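Local coordinates for siderophore-interacting protein (PDB 6K2L), which probably binds ferric siderophores and uses its FAD cofactor to reduce the iron so that it is released inside the cell, at residues I85-R90 / E94-F99; I18-V21 / L25-I28; H231-R234 / D239-R242; L207-E210 / Y215-F218. The protein carries 1 engineered substitution. One frame throughout, in Å; residues are numbered along the deposited sequence.

Interaction 1 of 4, residues I85-R90 / E94-F99. With FAD (flavin-adenine dinucleotide), chain C.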
# COMPACT_ATOMS: atom_id res chain seq x y z
N ILE A 85 8.93 6.95 -1.49
CA ILE A 85 7.85 7.13 -0.53
C ILE A 85 7.74 5.83 0.27
O ILE A 85 7.23 4.84 -0.25
CB ILE A 85 6.51 7.43 -1.21
CG1 ILE A 85 6.58 8.74 -2.00
CG2 ILE A 85 5.42 7.46 -0.18
CD1 ILE A 85 5.31 9.06 -2.78
N ARG A 86 8.23 5.84 1.52
CA ARG A 86 8.17 4.65 2.37
C ARG A 86 6.74 4.33 2.79
O ARG A 86 6.31 3.18 2.70
CB ARG A 86 9.06 4.82 3.61
CG ARG A 86 8.92 3.72 4.66
CD ARG A 86 9.50 2.40 4.18
NE ARG A 86 9.28 1.29 5.09
CZ ARG A 86 8.12 0.65 5.19
NH1 ARG A 86 7.08 1.05 4.43
NH2 ARG A 86 7.98 -0.38 6.04
N ALA A 87 5.98 5.33 3.27
CA ALA A 87 4.55 5.12 3.51
C ALA A 87 3.80 6.43 3.30
O ALA A 87 4.38 7.51 3.36
CB ALA A 87 4.28 4.58 4.93
N PHE A 88 2.49 6.35 3.07
CA PHE A 88 1.70 7.56 2.89
C PHE A 88 0.33 7.35 3.52
O PHE A 88 -0.37 6.40 3.17
CB PHE A 88 1.54 7.93 1.40
CG PHE A 88 0.58 9.05 1.16
CD1 PHE A 88 0.83 10.32 1.66
CD2 PHE A 88 -0.59 8.83 0.44
CE1 PHE A 88 -0.09 11.37 1.45
CE2 PHE A 88 -1.52 9.87 0.21
CZ PHE A 88 -1.28 11.13 0.73
N ARG A 89 -0.04 8.23 4.45
CA ARG A 89 -1.31 8.18 5.18
C ARG A 89 -2.11 9.44 4.83
O ARG A 89 -1.89 10.52 5.41
CB ARG A 89 -1.07 8.06 6.69
CG ARG A 89 -0.41 6.74 7.07
CD ARG A 89 -0.01 6.68 8.55
NE ARG A 89 1.00 7.66 8.93
CZ ARG A 89 2.32 7.46 8.85
NH1 ARG A 89 2.80 6.31 8.38
NH2 ARG A 89 3.17 8.41 9.23
N ARG A 90 -3.02 9.29 3.87
CA ARG A 90 -3.79 10.43 3.37
C ARG A 90 -4.57 11.13 4.48
O ARG A 90 -4.51 12.36 4.63
CB ARG A 90 -4.73 9.98 2.27
CG ARG A 90 -5.27 11.10 1.44
CD ARG A 90 -6.26 10.57 0.44
NE ARG A 90 -5.60 9.85 -0.64
CZ ARG A 90 -4.84 10.44 -1.55
NH1 ARG A 90 -4.64 11.74 -1.50
NH2 ARG A 90 -4.28 9.72 -2.51
N GLU A 94 0.16 12.63 6.12
CA GLU A 94 1.54 12.31 6.45
C GLU A 94 2.17 11.49 5.33
O GLU A 94 1.50 10.67 4.70
CB GLU A 94 1.64 11.52 7.77
CG GLU A 94 1.51 12.38 9.02
CD GLU A 94 1.27 11.55 10.28
OE1 GLU A 94 1.91 10.48 10.41
OE2 GLU A 94 0.45 11.96 11.15
N LEU A 95 3.47 11.71 5.11
CA LEU A 95 4.25 11.02 4.10
C LEU A 95 5.63 10.71 4.69
O LEU A 95 6.30 11.61 5.16
CB LEU A 95 4.39 11.89 2.84
CG LEU A 95 5.01 11.14 1.66
CD1 LEU A 95 4.23 11.37 0.41
CD2 LEU A 95 6.48 11.52 1.49
N ASP A 96 6.05 9.44 4.65
CA ASP A 96 7.29 8.97 5.26
C ASP A 96 8.38 8.76 4.22
O ASP A 96 8.19 8.01 3.26
CB ASP A 96 7.08 7.63 5.98
CG ASP A 96 6.37 7.78 7.29
OD1 ASP A 96 6.31 8.93 7.78
OD2 ASP A 96 5.86 6.76 7.82
N ILE A 97 9.54 9.35 4.43
CA ILE A 97 10.71 9.03 3.62
C ILE A 97 11.81 8.53 4.54
O ILE A 97 12.11 9.18 5.55
CB ILE A 97 11.20 10.25 2.84
CG1 ILE A 97 10.06 10.80 1.99
CG2 ILE A 97 12.36 9.84 1.96
CD1 ILE A 97 10.41 12.19 1.36
N ASP A 98 12.43 7.39 4.18
CA ASP A 98 13.53 6.80 4.96
C ASP A 98 14.90 7.07 4.33
O ASP A 98 15.17 6.62 3.21
CB ASP A 98 13.36 5.29 5.10
CG ASP A 98 12.18 4.88 5.98
OD1 ASP A 98 11.49 5.75 6.59
OD2 ASP A 98 11.95 3.64 6.07
N PHE A 99 15.77 7.74 5.08
CA PHE A 99 17.09 8.18 4.62
C PHE A 99 18.18 7.21 5.10
O PHE A 99 18.31 6.98 6.31
CB PHE A 99 17.38 9.59 5.14
CG PHE A 99 16.67 10.67 4.38
CD1 PHE A 99 15.31 10.90 4.57
CD2 PHE A 99 17.35 11.44 3.44
CE1 PHE A 99 14.64 11.87 3.84
CE2 PHE A 99 16.68 12.42 2.71
CZ PHE A 99 15.33 12.63 2.91
PA FAD C . 25.28 12.62 -2.95
O1A FAD C . 25.43 14.11 -2.92
O2A FAD C . 24.51 12.06 -4.16
O5B FAD C . 26.67 11.79 -2.97
C5B FAD C . 27.75 12.11 -2.07
C4B FAD C . 28.69 10.93 -1.87
O4B FAD C . 28.13 9.99 -0.94
C3B FAD C . 29.06 10.12 -3.11
O3B FAD C . 30.41 9.67 -3.02
C2B FAD C . 28.06 8.95 -3.06
O2B FAD C . 28.50 7.75 -3.68
C1B FAD C . 27.93 8.73 -1.56
N9A FAD C . 26.61 8.28 -1.16
C8A FAD C . 25.41 8.72 -1.65
N7A FAD C . 24.37 8.16 -1.09
C5A FAD C . 24.92 7.30 -0.15
C6A FAD C . 24.35 6.42 0.78
N6A FAD C . 23.03 6.28 0.95
N1A FAD C . 25.19 5.69 1.56
C2A FAD C . 26.51 5.84 1.40
N3A FAD C . 27.16 6.66 0.56
C4A FAD C . 26.31 7.37 -0.19
N1 FAD C . 18.30 6.65 -0.96
C2 FAD C . 17.79 6.64 0.30
O2 FAD C . 18.48 6.89 1.29
N3 FAD C . 16.45 6.32 0.51
C4 FAD C . 15.54 6.00 -0.47
O4 FAD C . 14.38 5.74 -0.16
C4X FAD C . 16.09 6.03 -1.81
N5 FAD C . 15.27 5.74 -2.83
C5X FAD C . 15.80 5.76 -4.09
C6 FAD C . 14.97 5.44 -5.16
C7 FAD C . 15.45 5.43 -6.47
C7M FAD C . 14.50 5.10 -7.59
C8 FAD C . 16.79 5.77 -6.72
C8M FAD C . 17.34 5.81 -8.12
C9 FAD C . 17.62 6.11 -5.65
C9A FAD C . 17.14 6.10 -4.35
N10 FAD C . 17.97 6.40 -3.25
C10 FAD C . 17.48 6.36 -1.96
C1' FAD C . 19.40 6.72 -3.46
C2' FAD C . 19.76 8.18 -3.22
O2' FAD C . 19.25 9.03 -4.25
C3' FAD C . 21.28 8.30 -3.16
O3' FAD C . 21.73 7.73 -1.93
C4' FAD C . 21.82 9.73 -3.27
O4' FAD C . 23.16 9.67 -3.77
C5' FAD C . 21.76 10.45 -1.94
O5' FAD C . 22.11 11.83 -2.13
P FAD C . 23.08 12.58 -1.15
O1P FAD C . 22.90 14.07 -1.44
O2P FAD C . 22.88 12.19 0.25
O3P FAD C . 24.53 12.12 -1.64
O HOH W 1 12.13 0.92 5.46

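Interaction 2 of 4, residues I18-V21 / L25-I28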
# COMPACT_ATOMS: atom_id res chain seq x y z
N ILE A 18 10.70 12.67 13.50
CA ILE A 18 11.85 11.94 13.01
C ILE A 18 12.02 10.72 13.90
O ILE A 18 11.63 10.73 15.07
CB ILE A 18 13.12 12.83 13.05
CG1 ILE A 18 12.86 14.13 12.30
CG2 ILE A 18 14.30 12.14 12.45
CD1 ILE A 18 12.96 15.34 13.18
N GLN A 19 12.60 9.67 13.34
CA GLN A 19 12.68 8.41 14.05
C GLN A 19 13.81 7.58 13.46
O GLN A 19 13.96 7.50 12.24
CB GLN A 19 11.34 7.66 13.96
CG GLN A 19 11.46 6.19 14.22
CD GLN A 19 10.11 5.51 14.32
OE1 GLN A 19 9.22 5.77 13.50
NE2 GLN A 19 9.96 4.63 15.32
N ASP A 20 14.62 6.98 14.31
CA ASP A 20 15.71 6.14 13.82
C ASP A 20 15.27 4.68 13.96
O ASP A 20 15.32 4.11 15.05
CB ASP A 20 16.99 6.44 14.57
CG ASP A 20 17.74 7.65 13.98
OD1 ASP A 20 17.17 8.33 13.09
OD2 ASP A 20 18.89 7.92 14.43
N VAL A 21 14.83 4.08 12.84
CA VAL A 21 14.39 2.69 12.89
C VAL A 21 15.59 1.78 13.06
O VAL A 21 15.47 0.65 13.56
CB VAL A 21 13.58 2.30 11.64
CG1 VAL A 21 12.56 3.38 11.31
CG2 VAL A 21 14.51 2.08 10.51
N LEU A 25 19.32 4.36 9.42
CA LEU A 25 18.11 4.48 8.62
C LEU A 25 17.15 5.38 9.38
O LEU A 25 16.65 5.01 10.45
CB LEU A 25 17.51 3.11 8.32
CG LEU A 25 16.50 3.18 7.15
CD1 LEU A 25 17.21 3.51 5.83
CD2 LEU A 25 15.62 1.94 7.04
N ARG A 26 16.89 6.56 8.85
CA ARG A 26 16.16 7.59 9.58
C ARG A 26 14.85 7.87 8.87
O ARG A 26 14.85 8.31 7.71
CB ARG A 26 17.02 8.85 9.69
CG ARG A 26 16.35 9.96 10.47
CD ARG A 26 17.31 11.09 10.77
NE ARG A 26 18.08 10.77 11.97
CZ ARG A 26 19.30 11.22 12.23
NH1 ARG A 26 19.89 12.05 11.39
NH2 ARG A 26 19.91 10.85 13.34
N ARG A 27 13.74 7.59 9.54
CA ARG A 27 12.40 7.77 8.98
C ARG A 27 11.92 9.18 9.31
O ARG A 27 11.65 9.50 10.48
CB ARG A 27 11.42 6.75 9.54
CG ARG A 27 9.95 7.00 9.17
CD ARG A 27 9.11 5.70 9.19
NE ARG A 27 9.88 4.61 8.60
CZ ARG A 27 9.84 3.34 9.00
NH1 ARG A 27 9.04 2.97 10.00
NH2 ARG A 27 10.62 2.44 8.38
N ILE A 28 11.82 10.03 8.29
CA ILE A 28 11.37 11.40 8.44
C ILE A 28 9.93 11.46 7.96
O ILE A 28 9.61 11.03 6.84
CB ILE A 28 12.26 12.36 7.66
CG1 ILE A 28 13.67 12.37 8.28
CG2 ILE A 28 11.63 13.71 7.64
CD1 ILE A 28 14.72 13.10 7.42

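Interaction 3 of 4, residues H231-R234 / D239-R242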
# COMPACT_ATOMS: atom_id res chain seq x y z
N HIS A 231 23.52 -11.92 -14.20
CA HIS A 231 23.24 -13.31 -13.87
C HIS A 231 21.89 -13.75 -14.42
O HIS A 231 21.78 -14.81 -15.04
CB HIS A 231 23.28 -13.53 -12.37
CG HIS A 231 22.96 -14.93 -11.97
ND1 HIS A 231 21.87 -15.25 -11.18
CD2 HIS A 231 23.58 -16.10 -12.26
CE1 HIS A 231 21.84 -16.56 -11.00
NE2 HIS A 231 22.86 -17.10 -11.65
N VAL A 232 20.86 -12.94 -14.20
CA VAL A 232 19.54 -13.27 -14.75
C VAL A 232 19.55 -13.31 -16.27
O VAL A 232 18.86 -14.15 -16.88
CB VAL A 232 18.49 -12.27 -14.22
CG1 VAL A 232 17.14 -12.43 -14.92
CG2 VAL A 232 18.32 -12.44 -12.71
N ARG A 233 20.32 -12.45 -16.92
CA ARG A 233 20.37 -12.51 -18.37
C ARG A 233 21.17 -13.70 -18.89
O ARG A 233 20.91 -14.16 -20.00
CB ARG A 233 20.91 -11.19 -18.93
CG ARG A 233 19.86 -10.09 -19.05
CD ARG A 233 20.54 -8.74 -18.95
NE ARG A 233 19.79 -7.62 -19.51
CZ ARG A 233 20.35 -6.44 -19.78
NH1 ARG A 233 21.65 -6.26 -19.58
NH2 ARG A 233 19.62 -5.45 -20.27
N ARG A 234 22.10 -14.25 -18.11
CA ARG A 234 22.89 -15.38 -18.60
C ARG A 234 22.27 -16.74 -18.30
O ARG A 234 22.25 -17.61 -19.17
CB ARG A 234 24.32 -15.30 -18.04
CG ARG A 234 25.01 -13.99 -18.44
CD ARG A 234 26.50 -14.01 -18.14
NE ARG A 234 27.24 -14.74 -19.17
CZ ARG A 234 27.97 -15.82 -18.94
NH1 ARG A 234 28.08 -16.30 -17.70
NH2 ARG A 234 28.61 -16.42 -19.95
N ASP A 239 11.62 -11.97 -19.46
CA ASP A 239 11.36 -10.75 -20.20
C ASP A 239 11.72 -9.52 -19.37
O ASP A 239 11.67 -9.53 -18.13
CB ASP A 239 9.89 -10.66 -20.63
CG ASP A 239 9.64 -9.50 -21.58
OD1 ASP A 239 10.25 -9.47 -22.68
OD2 ASP A 239 8.85 -8.60 -21.21
N ARG A 240 12.10 -8.45 -20.08
CA ARG A 240 12.55 -7.21 -19.47
C ARG A 240 11.48 -6.61 -18.56
O ARG A 240 11.81 -5.91 -17.59
CB ARG A 240 12.93 -6.20 -20.57
CG ARG A 240 13.62 -4.92 -20.08
CD ARG A 240 14.79 -4.53 -20.97
NE ARG A 240 15.94 -5.43 -20.81
CZ ARG A 240 16.44 -6.21 -21.77
NH1 ARG A 240 17.48 -6.99 -21.50
NH2 ARG A 240 15.91 -6.22 -23.00
N THR A 241 10.21 -6.86 -18.85
CA THR A 241 9.16 -6.29 -18.03
C THR A 241 9.08 -6.93 -16.64
O THR A 241 8.44 -6.37 -15.75
CB THR A 241 7.82 -6.42 -18.74
OG1 THR A 241 7.50 -7.80 -18.92
CG2 THR A 241 7.88 -5.74 -20.09
N ARG A 242 9.70 -8.10 -16.43
CA ARG A 242 9.66 -8.77 -15.14
C ARG A 242 10.99 -8.70 -14.41
O ARG A 242 11.24 -9.49 -13.49
CB ARG A 242 9.19 -10.21 -15.32
CG ARG A 242 7.69 -10.25 -15.46
CD ARG A 242 7.20 -11.49 -16.15
NE ARG A 242 7.87 -12.68 -15.66
CZ ARG A 242 8.76 -13.39 -16.34
NH1 ARG A 242 9.10 -13.00 -17.57
NH2 ARG A 242 9.31 -14.47 -15.79

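Interaction 4 of 4, residues L207-E210 / Y215-F218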
# COMPACT_ATOMS: atom_id res chain seq x y z
N LEU A 207 21.26 -19.67 -5.67
CA LEU A 207 19.88 -20.11 -5.45
C LEU A 207 19.21 -20.50 -6.77
O LEU A 207 19.39 -19.84 -7.79
CB LEU A 207 19.04 -19.02 -4.78
CG LEU A 207 19.59 -18.30 -3.55
CD1 LEU A 207 18.93 -16.91 -3.44
CD2 LEU A 207 19.42 -19.10 -2.26
N PRO A 208 18.41 -21.57 -6.76
CA PRO A 208 17.60 -21.89 -7.93
C PRO A 208 16.48 -20.86 -8.12
O PRO A 208 15.72 -20.57 -7.19
CB PRO A 208 17.04 -23.27 -7.61
CG PRO A 208 17.01 -23.31 -6.11
CD PRO A 208 18.22 -22.54 -5.67
N LEU A 209 16.36 -20.34 -9.33
CA LEU A 209 15.42 -19.28 -9.63
C LEU A 209 14.35 -19.79 -10.60
O LEU A 209 14.66 -20.51 -11.56
CB LEU A 209 16.13 -18.06 -10.24
CG LEU A 209 17.34 -17.52 -9.46
CD1 LEU A 209 18.18 -16.62 -10.35
CD2 LEU A 209 16.90 -16.81 -8.19
N GLU A 210 13.11 -19.42 -10.34
CA GLU A 210 12.03 -19.66 -11.28
C GLU A 210 12.05 -18.61 -12.38
O GLU A 210 12.08 -17.41 -12.09
CB GLU A 210 10.71 -19.62 -10.55
CG GLU A 210 10.62 -20.73 -9.52
CD GLU A 210 10.33 -22.08 -10.16
OE1 GLU A 210 9.74 -22.07 -11.27
OE2 GLU A 210 10.68 -23.12 -9.54
N TYR A 215 9.17 -12.19 -10.56
CA TYR A 215 9.55 -10.79 -10.64
C TYR A 215 10.89 -10.61 -9.93
O TYR A 215 11.04 -11.00 -8.77
CB TYR A 215 8.49 -9.90 -9.99
CG TYR A 215 8.75 -8.42 -10.13
CD1 TYR A 215 8.88 -7.84 -11.39
CD2 TYR A 215 8.85 -7.60 -9.00
CE1 TYR A 215 9.11 -6.47 -11.52
CE2 TYR A 215 9.08 -6.23 -9.12
CZ TYR A 215 9.21 -5.68 -10.39
OH TYR A 215 9.45 -4.34 -10.52
N PHE A 216 11.86 -10.05 -10.65
CA PHE A 216 13.20 -9.79 -10.13
C PHE A 216 13.36 -8.30 -9.90
O PHE A 216 13.08 -7.50 -10.79
CB PHE A 216 14.25 -10.30 -11.10
CG PHE A 216 14.16 -11.77 -11.38
CD1 PHE A 216 13.21 -12.29 -12.25
CD2 PHE A 216 15.05 -12.65 -10.77
CE1 PHE A 216 13.14 -13.66 -12.50
CE2 PHE A 216 14.98 -14.03 -11.02
CZ PHE A 216 14.02 -14.53 -11.88
N TRP A 217 13.77 -7.93 -8.70
CA TRP A 217 13.88 -6.53 -8.30
C TRP A 217 15.27 -6.33 -7.73
O TRP A 217 15.60 -6.90 -6.68
CB TRP A 217 12.81 -6.17 -7.28
CG TRP A 217 12.66 -4.70 -7.03
CD1 TRP A 217 11.72 -3.87 -7.57
CD2 TRP A 217 13.49 -3.88 -6.19
NE1 TRP A 217 11.90 -2.58 -7.11
CE2 TRP A 217 12.98 -2.57 -6.25
CE3 TRP A 217 14.58 -4.13 -5.36
CZ2 TRP A 217 13.52 -1.52 -5.52
CZ3 TRP A 217 15.12 -3.09 -4.63
CH2 TRP A 217 14.60 -1.80 -4.71
N PHE A 218 16.10 -5.56 -8.44
CA PHE A 218 17.47 -5.23 -8.05
C PHE A 218 17.57 -3.71 -7.93
O PHE A 218 17.33 -2.98 -8.90
CB PHE A 218 18.46 -5.77 -9.09
CG PHE A 218 18.24 -7.24 -9.46
CD1 PHE A 218 18.12 -8.21 -8.47
CD2 PHE A 218 18.17 -7.64 -10.79
CE1 PHE A 218 17.93 -9.56 -8.81
CE2 PHE A 218 17.98 -8.97 -11.14
CZ PHE A 218 17.87 -9.94 -10.15

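Interaction 1 of 4, residues I85-R90 / E94-F99
R89 reaches from strand 79-89 of this beta hairpin to two acids of strand 94-100, E94 and D96, on the same sheet face. R89 NH2 gives E94 OE1 a short hydrogen bond of 2.7 Å and meets its anti lone pair. R89 NH1 bonds D96 OD2 at 3.1 Å, from above that carboxylate's plane. Both acids sit at the guanidinium edge, with their carboxylates turned 76° (E94) and 59° (D96) against it. A bend at chi3 (-64°) brings the end of R89 back to them. On the other face F88 CD1 packs on L95 CD1 at 3.8 Å, and I85 CD1 touches the same L95 methyl.

Backbone bonds hold the frame. R89 and E94 bond in both directions, and D96 N bonds A87 O. R86 N bonds D96 O at 2.8 Å while A87 N bonds it weakly, a classic beta bulge. Beyond the bulge R86 CD lies 3.3 Å from D98 OD2. A water joins R86 NE to that oxygen, but the stronger partners are outside: E156 for R86, R27 for D98. D98 O accepts the N3 hydrogen of FAD at 3.0 Å. The main chain of D98 thus recognises the flavin, while its side chain is salt-bridged to R27 and paired with R86 only at long range. At the far end two carboxylates share one guanidinium, which probably helps keep both ionised and lowers their repulsion.

Interaction 2 of 4, residues I18-V21 / L25-I28
D20 and R26 face each other in a beta hairpin of strands 11-20 and 25-31, part of the antiparallel barrel of the FAD-binding domain. R26 grips the carboxylate side-on. NE bonds D20 OD1 at 2.8 Å, and NH2 bonds D20 OD2 at 3.3 Å. Both oxygens use their syn lone pairs, and the two flat groups are only 17° apart. R26 runs out extended, then bends at chi3 (-84°), which lays its head alongside D20. Its NH1 has a further partner in A112 O, so the guanidinium is bonded through all three nitrogens. I18 CG2 rests on the aliphatic part of the same chain, 3.6 Å from R26 CG.

Q19 and R27 pair on the opposite face. R27 N bonds Q19 O at 2.7 Å, and the return bond from Q19 N is weak. V21, where the chain turns a corner, sends its two methyls to different partners. Its CG2 lies between the backbone N and the carbonyl carbon and packs on L25 CD2 at 3.6 Å. That puts a branch of the corner residue against L25, whose side chain comes within about 6 Å of the FAD. R27 has its main polar partner in D98 of strand 94-100, which probably helps hold the guanidinium under V21. V21 CG1 sits over the centre of that guanidinium face, 3.6 Å from R27 CZ.

Interaction 3 of 4, residues H231-R234 / D239-R242
R233 and R240 bring their guanidinium groups together at the protein surface. The two planes stand nearly perpendicular, 82° apart. R240 NH1 comes to the edge of the R233 group, near its plane, and faces both NE and NH2 of R233. It is 2.9 Å from R233 NH2 and 3.1 Å from R233 NE. All three atoms are donors, so no hydrogen bond forms. R233 reaches out from helix 222-235 with an extended chain. R240 comes from the short 3-10 turn that leads to strand 243-245, and bends at chi2 and chi3 (-71°) to bring its head across.

The backbones are well apart at this point, and the contact is made by the side-chain ends alone. Beside R240, D239 forms an Asx turn. D239 OD2 accepts from T241 N at 3.2 Å and from T241 OG1 at 2.8 Å. The hydroxyl meets the anti lone pair, while the amide comes from above the carboxylate plane.

R233 NH2 has its own polar partner, S268 O at the end of the chain. A third arginine, R229, also comes close to R233 NH1. R240 also touches a crystal neighbour, so its pose may owe something to the lattice. Two cationic groups this close would be expected to repel, and the exact spacing is therefore doubtful. S268 is the last residue, and its terminal carboxylate probably offsets some of the positive charge.

Interaction 4 of 4, residues L207-E210 / Y215-F218
The F216 ring meets L209 and E210 with its edge. Near the ring plane, E210 O lies 3.5 Å from F216 CZ, and L209 CD1 lies 4.2 Å from F216 CE2. One face of the ring is covered by the side chain of V232 from helix 222-235, whose CG1 sits over the ring centre. The ring also meets that of Y140, the two planes at about 25°, so these rings are closer to parallel than to T-shaped.

The carbonyl oxygen of E210 thus points at the outer hydrogens of the ring. Aromatic edges are weakly positive, so the approach is probably mildly attractive. It is not the main bond of that oxygen, which accepts a hydrogen bond from S214 OG. E210 N is in turn bonded to Y140 OH. These bonds hold the peptides on the two sides of the E210 CA, one each, while the acidic end of E210 leads away from the ring. In F216, CG stands anti to the carbonyl carbon (chi1 -59°), which carries the ring from its strand toward the 207-210 loop. L209 uses one methyl branch here and also packs on H231, L236 and Y140.

The contact joins the 207-210 loop to the side of the sheet on which helix 222-235 packs. Strand 214-218 is an inner strand of the five-stranded parallel sheet, between strands 138-144 and 243-245. Helix 222-235 packs on the F216 side of it, whereas W217 faces helix 148-155. The 207-210 loop links helix 198-205 to this strand.

Overall arrangement
The four contacts divide between the two halves of the protein. Interactions 1 and 2 belong to the FAD-binding barrel, with centres 11 Å apart. Strands 94-100 and 25-31 are neighbours there, and the salt bridge from R27 NE to D98 OD1 (2.8 Å) ties the two hairpins together beside the flavin. Interactions 3 and 4 lie in the parallel-sheet half, 9 Å apart between centres. They meet where R242 O faces F216 N at 3.0 Å, a probable hydrogen bond, and where V232 packs on F218. Interaction 3 is about 30 Å from interaction 1, centre to centre. Interaction 4 comes within about 10 Å of it at the nearest atoms. Only interaction 1 bonds the FAD directly.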